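Local atomic coordinates of putative NAD(P)H-flavin oxidoreductase (Streptococcus pyogenes serotype M1, PDB entry 2HAY), a protein that binds flavin mononucleotide and, as a member of the nitroreductase family, probably works as an NAD(P)H-dependent oxidoreductase. Residues R19-V24 with D165-E170; S83-L88 with A195-L200. All blocks are in the same frame, centred on the assembly; numbering follows the deposited sequence.

Overall arrangement
Both contacts are largely buried, but they sit in different parts of the fold. Contact 2 is the inner one, its centre about 8 Å from the centre of the chain. It joins two neighbouring strands in the middle of the sheet through antiparallel backbone pairing, bulged at both ends, and hydrocarbon packing. Contact 1, centred about 13 Å from the chain centre, lays the loop 19-24 across strand 165-169, the sheet's outermost strand on that side within this chain, and its chemistry is dominated by phosphate and flavin binding. The two meet where strand 165-169 pairs with 192-201: backbone bonds join Cys-167 to Ser-199 and Ile-169 to Met-197, linking the cofactor-binding edge to the apolar centre.

Contact 1: R19-V24 with D165-E170; sequences RTAVRV and DTCPIE. With FMN (flavin mononucleotide), chain I.
Val-22 and Thr-166 make the direct backbone link: Val-22 N donates to Thr-166 O at 3.0 Å, nearly straight at 168°. Packing is tight here. Val-22 O lies 3.3 Å from Cys-167 CB, and Val-22 CG2, placed beside its backbone N, rests 3.6 Å from Asp-165 OD1, itself salt-bridged to Arg-203. The methyl of Ala-21 suits a narrow place: Ala-21 CB has Cys-167 SG at 4.0 Å and touches ribityl C1' of FMN. On the Thr-20 side the fit is looser: a water bridges Thr-20 O, Asp-165 OD1 and Thr-166 N, while the CB of Thr-20 points away from the strand and exposed Arg-23 passes flavin O2 with CG and CD. Arg-19, bent at chi2 and chi3, brings its guanidinium edge-on to phosphate O2P, with NH1 at 2.9 Å; NH2 also binds Leu-44 O of the second subunit. Thr-20 OG1 and Ala-21 N both donate to O1P at 2.9 Å, the backbone bond at 167°. Just past the strand, Glu-170 N donates to flavin N5 at 3.1 Å. Phosphate gripped by the loop and isoalloxazine by the residue after the strand form the FMN site of the nitroreductase fold, completed at the dimer interface.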
# COMPACT_ATOMS: atom_id res chain seq x y z
N ARG B 19 4.83 11.78 11.36
CA ARG B 19 5.15 10.36 11.09
C ARG B 19 6.61 10.17 10.72
O ARG B 19 7.12 10.76 9.77
CB ARG B 19 4.29 9.77 9.98
CG ARG B 19 4.34 8.21 9.97
CD ARG B 19 4.21 7.57 8.60
NE ARG B 19 5.14 8.18 7.66
CZ ARG B 19 6.44 7.90 7.58
NH1 ARG B 19 6.98 7.00 8.40
NH2 ARG B 19 7.21 8.54 6.70
N THR B 20 7.29 9.35 11.50
CA THR B 20 8.65 8.92 11.20
C THR B 20 8.73 7.46 11.63
O THR B 20 7.88 7.00 12.39
CB THR B 20 9.66 9.81 11.92
OG1 THR B 20 10.99 9.45 11.53
CG2 THR B 20 9.51 9.73 13.43
N ALA B 21 9.70 6.72 11.10
CA ALA B 21 9.77 5.29 11.40
C ALA B 21 10.44 5.14 12.76
O ALA B 21 11.63 5.40 12.92
CB ALA B 21 10.50 4.49 10.27
N VAL B 22 9.65 4.78 13.76
CA VAL B 22 10.10 4.82 15.14
C VAL B 22 10.54 3.42 15.59
O VAL B 22 9.77 2.46 15.52
CB VAL B 22 9.02 5.44 16.09
CG1 VAL B 22 9.39 5.25 17.54
CG2 VAL B 22 8.79 6.94 15.76
N ARG B 23 11.78 3.30 16.04
CA ARG B 23 12.31 2.00 16.49
C ARG B 23 12.14 1.74 17.97
O ARG B 23 11.87 0.60 18.37
CB ARG B 23 13.78 1.84 16.10
CG ARG B 23 14.03 1.89 14.58
CD ARG B 23 15.51 1.60 14.22
NE ARG B 23 16.43 1.94 15.31
CZ ARG B 23 17.10 1.04 16.04
NH1 ARG B 23 17.90 1.46 17.03
NH2 ARG B 23 16.99 -0.27 15.79
N VAL B 24 12.30 2.77 18.79
CA VAL B 24 12.23 2.63 20.24
C VAL B 24 11.07 3.42 20.84
O VAL B 24 10.96 4.64 20.65
CB VAL B 24 13.56 3.02 20.93
CG1 VAL B 24 13.51 2.63 22.40
CG2 VAL B 24 14.73 2.34 20.24
N ASP B 165 2.89 6.94 17.23
CA ASP B 165 4.02 6.56 16.42
C ASP B 165 3.94 5.11 15.91
O ASP B 165 3.32 4.22 16.51
CB ASP B 165 5.31 6.77 17.18
CG ASP B 165 5.66 8.23 17.28
OD1 ASP B 165 5.82 8.87 16.22
OD2 ASP B 165 5.71 8.75 18.40
N THR B 166 4.63 4.89 14.81
CA THR B 166 4.42 3.71 14.05
C THR B 166 5.76 3.32 13.43
O THR B 166 6.71 4.13 13.44
CB THR B 166 3.35 4.12 13.00
OG1 THR B 166 2.18 3.30 13.15
CG2 THR B 166 3.87 4.16 11.64
N CYS B 167 5.87 2.08 12.96
CA CYS B 167 6.98 1.63 12.10
C CYS B 167 6.53 0.47 11.20
O CYS B 167 6.09 -0.57 11.71
CB CYS B 167 8.19 1.20 12.93
SG CYS B 167 9.74 0.97 11.98
N PRO B 168 6.65 0.64 9.87
CA PRO B 168 6.27 -0.45 8.98
C PRO B 168 7.48 -1.38 8.85
O PRO B 168 8.59 -0.88 8.73
CB PRO B 168 5.94 0.26 7.66
CG PRO B 168 6.69 1.57 7.71
CD PRO B 168 7.17 1.82 9.14
N ILE B 169 7.28 -2.69 8.94
CA ILE B 169 8.40 -3.63 9.03
C ILE B 169 8.35 -4.75 7.96
O ILE B 169 7.33 -5.44 7.83
CB ILE B 169 8.51 -4.22 10.50
CG1 ILE B 169 8.70 -3.09 11.54
CG2 ILE B 169 9.67 -5.19 10.60
CD1 ILE B 169 8.30 -3.45 12.99
N GLU B 170 9.43 -4.88 7.19
CA GLU B 170 9.65 -6.00 6.27
C GLU B 170 10.93 -6.77 6.59
O GLU B 170 11.20 -7.77 5.94
CB GLU B 170 9.78 -5.51 4.81
CG GLU B 170 8.51 -5.08 4.14
CD GLU B 170 8.73 -4.65 2.70
OE1 GLU B 170 9.90 -4.49 2.30
OE2 GLU B 170 7.74 -4.47 1.96
N1 FMN I . 12.56 0.32 9.43
C2 FMN I . 13.28 -0.60 10.22
O2 FMN I . 14.07 -0.21 11.10
N3 FMN I . 13.09 -1.97 10.02
C4 FMN I . 12.24 -2.46 9.03
O4 FMN I . 12.19 -3.67 8.74
C4A FMN I . 11.53 -1.56 8.23
N5 FMN I . 10.68 -2.07 7.25
C5A FMN I . 9.95 -1.21 6.44
C6 FMN I . 9.08 -1.75 5.48
C7 FMN I . 8.34 -0.90 4.66
C7M FMN I . 7.25 -1.50 3.82
C8 FMN I . 8.46 0.50 4.80
C8M FMN I . 7.40 1.39 4.25
C9 FMN I . 9.34 1.03 5.77
C9A FMN I . 10.08 0.18 6.60
N10 FMN I . 10.95 0.68 7.60
C10 FMN I . 11.69 -0.18 8.43
C1' FMN I . 11.10 2.14 7.82
C2' FMN I . 11.96 2.77 6.72
O2' FMN I . 13.34 2.65 7.01
C3' FMN I . 11.59 4.25 6.58
O3' FMN I . 10.21 4.38 6.30
C4' FMN I . 12.38 5.02 5.53
O4' FMN I . 13.76 4.89 5.85
C5' FMN I . 11.94 6.50 5.50
O5' FMN I . 12.10 7.19 6.75
P FMN I . 10.88 7.78 7.62
O1P FMN I . 11.34 7.99 9.03
O2P FMN I . 9.70 6.84 7.56
O3P FMN I . 10.36 9.07 7.11
O HOH W 1 5.62 7.55 13.68

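Contact 2: S83-L88 with A195-L200; sequences SHFILL and ASMLSL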
# COMPACT_ATOMS: atom_id res chain seq x y z
N SER B 83 4.00 -0.53 22.05
CA SER B 83 2.75 -0.76 22.75
C SER B 83 1.94 -1.91 22.10
O SER B 83 1.50 -2.84 22.78
CB SER B 83 1.94 0.52 22.75
OG SER B 83 0.61 0.25 23.08
N HIS B 84 1.72 -1.81 20.79
CA HIS B 84 1.04 -2.88 20.05
C HIS B 84 1.81 -3.23 18.80
O HIS B 84 2.55 -2.42 18.25
CB HIS B 84 -0.37 -2.48 19.65
CG HIS B 84 -1.34 -2.47 20.79
ND1 HIS B 84 -1.50 -1.40 21.63
CD2 HIS B 84 -2.24 -3.40 21.21
CE1 HIS B 84 -2.44 -1.66 22.52
NE2 HIS B 84 -2.90 -2.87 22.30
N PHE B 85 1.62 -4.46 18.36
CA PHE B 85 2.32 -4.99 17.21
C PHE B 85 1.28 -5.68 16.35
O PHE B 85 0.55 -6.54 16.84
CB PHE B 85 3.37 -5.98 17.68
CG PHE B 85 4.59 -5.97 16.85
CD1 PHE B 85 4.68 -6.77 15.72
CD2 PHE B 85 5.67 -5.18 17.20
CE1 PHE B 85 5.82 -6.76 14.94
CE2 PHE B 85 6.82 -5.16 16.42
CZ PHE B 85 6.90 -5.94 15.29
N ILE B 86 1.20 -5.28 15.09
CA ILE B 86 0.16 -5.81 14.19
C ILE B 86 0.76 -6.58 13.04
O ILE B 86 1.66 -6.08 12.36
CB ILE B 86 -0.74 -4.68 13.63
CG1 ILE B 86 -1.59 -4.08 14.77
CG2 ILE B 86 -1.61 -5.18 12.49
CD1 ILE B 86 -2.47 -2.90 14.34
N LEU B 87 0.26 -7.79 12.81
CA LEU B 87 0.68 -8.61 11.69
C LEU B 87 -0.30 -8.43 10.55
O LEU B 87 -1.49 -8.61 10.76
CB LEU B 87 0.73 -10.11 12.08
CG LEU B 87 1.42 -10.45 13.40
CD1 LEU B 87 1.30 -11.96 13.65
CD2 LEU B 87 2.89 -10.02 13.38
N LEU B 88 0.22 -8.10 9.37
CA LEU B 88 -0.62 -7.94 8.16
C LEU B 88 -0.49 -9.23 7.37
O LEU B 88 0.61 -9.62 6.96
CB LEU B 88 -0.18 -6.73 7.32
CG LEU B 88 -0.39 -5.36 7.95
CD1 LEU B 88 0.70 -5.00 9.00
CD2 LEU B 88 -0.46 -4.32 6.85
N ALA B 195 2.48 -10.58 5.20
CA ALA B 195 2.88 -9.57 4.23
C ALA B 195 3.89 -8.59 4.86
O ALA B 195 4.91 -8.23 4.23
CB ALA B 195 1.64 -8.82 3.73
N SER B 196 3.61 -8.19 6.09
CA SER B 196 4.46 -7.25 6.81
C SER B 196 4.03 -7.18 8.30
O SER B 196 3.08 -7.84 8.72
CB SER B 196 4.38 -5.86 6.13
OG SER B 196 3.09 -5.31 6.29
N MSE B 197 4.75 -6.38 9.07
CA MSE B 197 4.36 -6.08 10.45
C MSE B 197 4.31 -4.57 10.64
O MSE B 197 4.94 -3.82 9.89
CB MSE B 197 5.38 -6.68 11.43
CG MSE B 197 5.67 -8.16 11.29
SE MSE B 197 7.26 -8.65 12.39
CE MSE B 197 7.48 -10.46 11.80
N LEU B 198 3.59 -4.12 11.65
CA LEU B 198 3.52 -2.71 11.99
C LEU B 198 3.63 -2.58 13.51
O LEU B 198 2.79 -3.12 14.23
CB LEU B 198 2.18 -2.11 11.51
CG LEU B 198 1.92 -0.64 11.80
CD1 LEU B 198 2.92 0.26 11.03
CD2 LEU B 198 0.50 -0.33 11.39
N SER B 199 4.65 -1.91 14.02
CA SER B 199 4.66 -1.57 15.45
C SER B 199 3.98 -0.23 15.68
O SER B 199 4.05 0.65 14.85
CB SER B 199 6.08 -1.53 16.01
OG SER B 199 6.89 -0.68 15.23
N LEU B 200 3.31 -0.10 16.82
CA LEU B 200 2.65 1.14 17.18
C LEU B 200 2.96 1.49 18.66
O LEU B 200 3.19 0.59 19.48
CB LEU B 200 1.14 1.06 16.93
CG LEU B 200 0.70 0.50 15.58
CD1 LEU B 200 0.35 -1.00 15.73
CD2 LEU B 200 -0.48 1.24 15.05
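Ile-86 and Leu-198 form the middle hydrogen-bonded pair of an antiparallel strand pair that has a classic beta bulge at each end. Their two backbone bonds, Ile-86 N to Leu-198 O and Leu-198 N to Ile-86 O, are both 2.8 Å long. In one bulge Ser-83 and His-84 face Leu-200; in the other Ala-195 and Ser-196 face Leu-88, whose O takes a short bond from Ala-195 N (2.7 Å) and only a weak one from Ser-196 N.

Met-197, present as selenomethionine, runs along the face it shares with Phe-85, Leu-87 and Ser-199. Its CB touches Phe-85 CE1 at 3.5 Å. CG, set beside the backbone N (chi1 -54°), lies 3.9 Å from Leu-87 CD2, the two side chains running side by side. From there the chain is extended, and the selenium reaches the rim of the phenyl ring, 4.8 Å from its centroid and 83° off the normal: a Met-aromatic contact at the edge. Beyond the selenium, CE turns away from the ring; the side chain also packs on Phe-172. A long, flexible residue suits this reach. Small Ser-199 leaves room for the ring beside its CB, while its OG bonds to Tyr-25 OH. Helix 76-81 packs on this face through Phe-85 and Ser-199.

The opposite face is covered by helix 137-162, where Leu-88 meets Leu-152 and Met-155, and Leu-198 meets Met-156. Branched hydrocarbon side chains fill this layer well. Diagonally across the pair, Ile-86 CD1 touches Leu-200 CD1 at 3.7 Å.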